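Local atomic coordinates of aminotransferase class-III (Ochrobactrum anthropi, PDB entry 5GHG), a protein that probably transfers amino groups between amines and keto compounds, as an omega-transaminase of class III using a pyridoxal-phosphate-derived cofactor. Residues K142-R147 and T218-I223; D252-A257 and E303-P308. The protein carries 1 engineered substitution. All blocks are in the same frame, centred on the assembly; numbering follows the deposited sequence.

Contact 1 (K142-R147 and T218-I223)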
# COMPACT_ATOMS: atom_id res chain seq x y z
N LYS B 142 -15.25 15.81 11.38
CA LYS B 142 -14.19 14.84 11.15
C LYS B 142 -14.66 13.39 11.14
O LYS B 142 -13.87 12.52 10.78
CB LYS B 142 -13.10 14.99 12.22
CG LYS B 142 -12.54 16.41 12.36
CD LYS B 142 -11.70 16.81 11.16
CE LYS B 142 -11.16 18.25 11.23
NZ LYS B 142 -10.30 18.50 12.43
N LYS B 143 -15.90 13.11 11.51
CA LYS B 143 -16.33 11.72 11.63
C LYS B 143 -16.71 11.17 10.25
O LYS B 143 -17.25 11.89 9.40
CB LYS B 143 -17.50 11.60 12.60
CG LYS B 143 -17.14 11.99 14.06
CD LYS B 143 -18.38 12.08 14.94
CE LYS B 143 -18.10 12.63 16.33
NZ LYS B 143 -19.38 13.02 17.01
N ILE B 144 -16.42 9.89 10.05
CA ILE B 144 -16.75 9.21 8.81
C ILE B 144 -17.68 8.08 9.16
O ILE B 144 -17.37 7.28 10.06
CB ILE B 144 -15.49 8.65 8.10
CG1 ILE B 144 -14.35 9.68 8.05
CG2 ILE B 144 -15.87 8.05 6.73
CD1 ILE B 144 -14.57 10.79 7.11
N ILE B 145 -18.79 7.97 8.45
CA ILE B 145 -19.73 6.88 8.65
C ILE B 145 -19.49 5.83 7.57
O ILE B 145 -19.55 6.13 6.38
CB ILE B 145 -21.18 7.38 8.60
CG1 ILE B 145 -21.41 8.41 9.71
CG2 ILE B 145 -22.16 6.21 8.77
CD1 ILE B 145 -22.77 9.08 9.63
N SER B 146 -19.22 4.60 8.00
CA SER B 146 -19.11 3.42 7.15
C SER B 146 -20.24 2.47 7.51
O SER B 146 -21.12 2.80 8.31
CB SER B 146 -17.74 2.76 7.36
OG SER B 146 -17.50 1.85 6.31
N ARG B 147 -20.19 1.27 6.97
CA ARG B 147 -21.27 0.32 7.21
C ARG B 147 -20.75 -1.03 7.66
O ARG B 147 -19.68 -1.47 7.23
CB ARG B 147 -22.11 0.12 5.94
CG ARG B 147 -22.74 1.39 5.45
CD ARG B 147 -23.48 1.17 4.17
NE ARG B 147 -22.58 0.75 3.10
CZ ARG B 147 -22.98 0.53 1.85
NH1 ARG B 147 -24.25 0.73 1.54
NH2 ARG B 147 -22.12 0.11 0.92
N THR B 218 -20.66 17.27 13.18
CA THR B 218 -19.43 16.52 13.38
C THR B 218 -19.19 15.46 12.30
O THR B 218 -18.15 14.81 12.33
CB THR B 218 -19.39 15.83 14.75
OG1 THR B 218 -20.34 14.76 14.79
CG2 THR B 218 -19.70 16.83 15.89
N ILE B 219 -20.14 15.28 11.38
CA ILE B 219 -20.08 14.21 10.37
C ILE B 219 -19.51 14.80 9.08
O ILE B 219 -20.13 15.68 8.48
CB ILE B 219 -21.46 13.58 10.11
CG1 ILE B 219 -22.12 13.08 11.40
CG2 ILE B 219 -21.36 12.47 9.03
CD1 ILE B 219 -21.30 12.05 12.18
N ALA B 220 -18.36 14.29 8.64
CA ALA B 220 -17.74 14.81 7.42
C ALA B 220 -18.19 14.06 6.17
O ALA B 220 -18.42 14.68 5.14
CB ALA B 220 -16.23 14.77 7.53
N ALA B 221 -18.32 12.74 6.25
CA ALA B 221 -18.55 11.95 5.04
C ALA B 221 -19.18 10.62 5.38
O ALA B 221 -19.09 10.13 6.50
CB ALA B 221 -17.24 11.70 4.26
N PHE B 222 -19.80 10.04 4.35
CA PHE B 222 -20.36 8.70 4.37
C PHE B 222 -19.67 7.92 3.24
O PHE B 222 -19.56 8.43 2.13
CB PHE B 222 -21.86 8.78 4.17
CG PHE B 222 -22.57 7.46 4.12
CD1 PHE B 222 -22.72 6.78 2.92
CD2 PHE B 222 -23.17 6.95 5.25
CE1 PHE B 222 -23.42 5.58 2.87
CE2 PHE B 222 -23.88 5.75 5.22
CZ PHE B 222 -24.00 5.06 4.02
N ILE B 223 -19.20 6.71 3.53
CA ILE B 223 -18.54 5.91 2.51
C ILE B 223 -19.32 4.62 2.28
O ILE B 223 -19.75 3.96 3.24
CB ILE B 223 -17.07 5.59 2.84
CG1 ILE B 223 -16.46 4.80 1.68
CG2 ILE B 223 -16.95 4.79 4.14
CD1 ILE B 223 -14.93 4.73 1.68
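Ile145 lies against both Ile219 and Phe222, and this is the tightly packed middle of the pairing between 142-147 and 218-223. Its CG1 branch stands beside the backbone N (chi1 -61°) and carries CD1 toward Ile219, so that Ile145 CD1 meets Ile219 CG2 at 3.7 Å. The CG2 branch of Ile145, anti to that N, instead meets Phe222 CD2 at 3.7 Å. A beta-branched residue suits this place because its two arms serve two neighbours on one face. The backbone beneath is stitched by Ile145 N to Ala221 O (2.9 Å, N-H...O 170°) and Ile223 N to Ile145 O (2.9 Å). On the other face, Ile144 CD1 reaches the small Ala221 CB at 4.0 Å, with helix 118-135 packed over the alanine. These are parallel, adjacent strands of the large mixed sheet in the cofactor-binding domain of a fold-type I aminotransferase, and a beta bulge shifts their register by one between Lys143 and Ile144. At the bulge Lys143 O accepts Ala220 N and, weakly, Ala221 N, while Thr218 O takes two donors, Lys143 N nearly in line with its C=O and Lys142 N from above the carbonyl plane. The partly exposed end is looser and polar: the extended Lys143 chain runs across Thr218, and its NZ donates to Thr218 OG1 at 3.0 Å while also forming a salt bridge with Glu214; Thr218 OG1 is also hydrogen-bonded to Gly215 O. Replacing this lysine by an alanine would probably leave Glu214 without this charged partner and Thr218 OG1 without this donor. At the far end Arg147 CD packs 3.9 Å from Phe222 CZ, and its guanidinium NH2 and NH1 bond to Glu225 O and Tyr240 OH.

Contact 2 (D252-A257 and E303-P308)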
# COMPACT_ATOMS: atom_id res chain seq x y z
N ASP B 252 -25.52 18.06 4.60
CA ASP B 252 -24.31 18.49 3.89
C ASP B 252 -23.14 17.55 4.13
O ASP B 252 -22.01 17.99 4.32
CB ASP B 252 -23.94 19.93 4.27
CG ASP B 252 -25.04 20.93 3.95
OD1 ASP B 252 -25.75 20.75 2.94
OD2 ASP B 252 -25.21 21.90 4.72
N ILE B 253 -23.39 16.25 4.10
CA ILE B 253 -22.36 15.24 4.33
C ILE B 253 -21.86 14.75 2.98
O ILE B 253 -22.66 14.43 2.09
CB ILE B 253 -22.91 14.08 5.18
CG1 ILE B 253 -23.32 14.61 6.57
CG2 ILE B 253 -21.89 12.93 5.26
CD1 ILE B 253 -24.23 13.67 7.35
N LEU B 254 -20.54 14.67 2.82
CA LEU B 254 -19.97 14.20 1.56
C LEU B 254 -20.25 12.71 1.34
O LEU B 254 -20.28 11.92 2.29
CB LEU B 254 -18.46 14.43 1.54
CG LEU B 254 -17.92 15.85 1.67
CD1 LEU B 254 -16.42 15.82 1.87
CD2 LEU B 254 -18.30 16.65 0.43
N LEU B 255 -20.46 12.33 0.08
CA LEU B 255 -20.66 10.94 -0.30
C LEU B 255 -19.40 10.43 -1.00
O LEU B 255 -19.00 10.97 -2.03
CB LEU B 255 -21.86 10.77 -1.22
CG LEU B 255 -22.05 9.37 -1.79
CD1 LEU B 255 -22.24 8.34 -0.68
CD2 LEU B 255 -23.21 9.36 -2.75
N ILE B 256 -18.79 9.39 -0.43
CA ILE B 256 -17.66 8.70 -1.03
C ILE B 256 -18.16 7.38 -1.62
O ILE B 256 -18.68 6.54 -0.88
CB ILE B 256 -16.56 8.40 0.01
CG1 ILE B 256 -16.08 9.68 0.71
CG2 ILE B 256 -15.36 7.69 -0.64
CD1 ILE B 256 -15.32 9.39 1.98
N ALA B 257 -18.04 7.21 -2.93
CA ALA B 257 -18.36 5.96 -3.58
C ALA B 257 -17.07 5.14 -3.71
O ALA B 257 -16.14 5.55 -4.42
CB ALA B 257 -19.00 6.18 -4.95
N GLU B 303 -15.49 19.44 -7.71
CA GLU B 303 -15.07 20.81 -7.41
C GLU B 303 -15.49 21.22 -6.00
O GLU B 303 -14.75 21.93 -5.32
CB GLU B 303 -15.66 21.77 -8.46
CG GLU B 303 -15.16 23.21 -8.32
CD GLU B 303 -13.66 23.34 -8.55
OE1 GLU B 303 -13.06 24.27 -7.98
OE2 GLU B 303 -13.06 22.51 -9.30
N ARG B 304 -16.65 20.77 -5.55
CA ARG B 304 -17.08 21.02 -4.18
C ARG B 304 -16.01 20.61 -3.18
O ARG B 304 -15.69 21.36 -2.26
CB ARG B 304 -18.39 20.27 -3.91
CG ARG B 304 -18.90 20.32 -2.48
CD ARG B 304 -20.00 19.30 -2.29
NE ARG B 304 -20.62 19.38 -0.97
CZ ARG B 304 -21.53 18.52 -0.53
NH1 ARG B 304 -21.91 17.50 -1.30
NH2 ARG B 304 -22.06 18.67 0.68
N VAL B 305 -15.43 19.42 -3.36
CA VAL B 305 -14.37 18.97 -2.47
C VAL B 305 -13.10 19.75 -2.72
O VAL B 305 -12.43 20.16 -1.77
CB VAL B 305 -14.14 17.45 -2.64
CG1 VAL B 305 -12.94 16.98 -1.83
CG2 VAL B 305 -15.40 16.67 -2.24
N TYR B 306 -12.74 19.96 -3.98
CA TYR B 306 -11.44 20.52 -4.32
C TYR B 306 -11.35 22.03 -4.02
O TYR B 306 -10.27 22.51 -3.67
CB TYR B 306 -11.12 20.28 -5.79
CG TYR B 306 -9.78 20.82 -6.25
CD1 TYR B 306 -8.59 20.26 -5.80
CD2 TYR B 306 -9.71 21.90 -7.14
CE1 TYR B 306 -7.36 20.75 -6.22
CE2 TYR B 306 -8.49 22.40 -7.56
CZ TYR B 306 -7.32 21.82 -7.10
OH TYR B 306 -6.11 22.33 -7.52
N ALA B 307 -12.45 22.76 -4.14
CA ALA B 307 -12.41 24.23 -4.06
C ALA B 307 -11.70 24.76 -2.80
O ALA B 307 -10.78 25.57 -2.95
CB ALA B 307 -13.83 24.79 -4.15
N PRO B 308 -12.07 24.33 -1.58
CA PRO B 308 -11.38 24.89 -0.39
C PRO B 308 -9.94 24.43 -0.21
O PRO B 308 -9.22 25.04 0.58
CB PRO B 308 -12.25 24.41 0.78
CG PRO B 308 -12.97 23.21 0.26
CD PRO B 308 -13.17 23.44 -1.21
O HOH W 1 -24.00 17.16 0.72
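Arg304 and Leu254 meet where a methyl lies over a flat charged group: Leu254 CD2 sits 3.8 Å above the plane of the Arg304 guanidinium, over its centre. The arginine reaches this far because its chain is extended from CG to NE, with CG anti to the backbone N (chi1 174°), and the two side chains run past one another head to tail. Leucine suits the place, since its one methyl CD2 meets both the guanidinium face and Val305 CG2, the latter at 3.9 Å. Val305, compact and apolar, points toward the strand and is itself buried. The contact thus joins the start of strand 254-258 to the short helix that follows strand 297-301. Just before the strand, Asp252 is the C-prime residue of a Schellman motif ending helix 240-250, and its positive phi (59°) turns the chain toward the strand. No direct hydrogen bond crosses between the segments; instead a water lies between Arg304 NH2 and Ile253 O, its bond to the arginine modelled doubtfully short and that to Ile253 O weak. Arg304 NH1 forms a salt bridge with Asp281, whose other carboxylate oxygen accepts Leu255 N. The chemistry implies that the salt bridge from NH1 to Asp281 probably sets the rotation of the guanidinium, while one face, a poor place for hydrogen bonding, is met by the leucine methyl.

Overall arrangement
Contact 1 and contact 2 both reach the same mixed sheet, their centres about 12 Å apart, and join through neighbouring strands 219-224 and 254-258. Phe222 links them: its N lies 2.8 Å from Leu254 O and its O lies 2.8 Å from Ile256 N, both probable hydrogen bonds. Beside this ladder Ile253 CD1 packs on Ile219 CG2 at 3.5 Å. In contact 1 the side chain of Ile223 is about 7 Å from the bound pyridoxamine phosphate, and its strand leads on to Glu225 of the cofactor pocket. Strand 254-258 likewise runs from contact 2 to Asp258, another pocket residue.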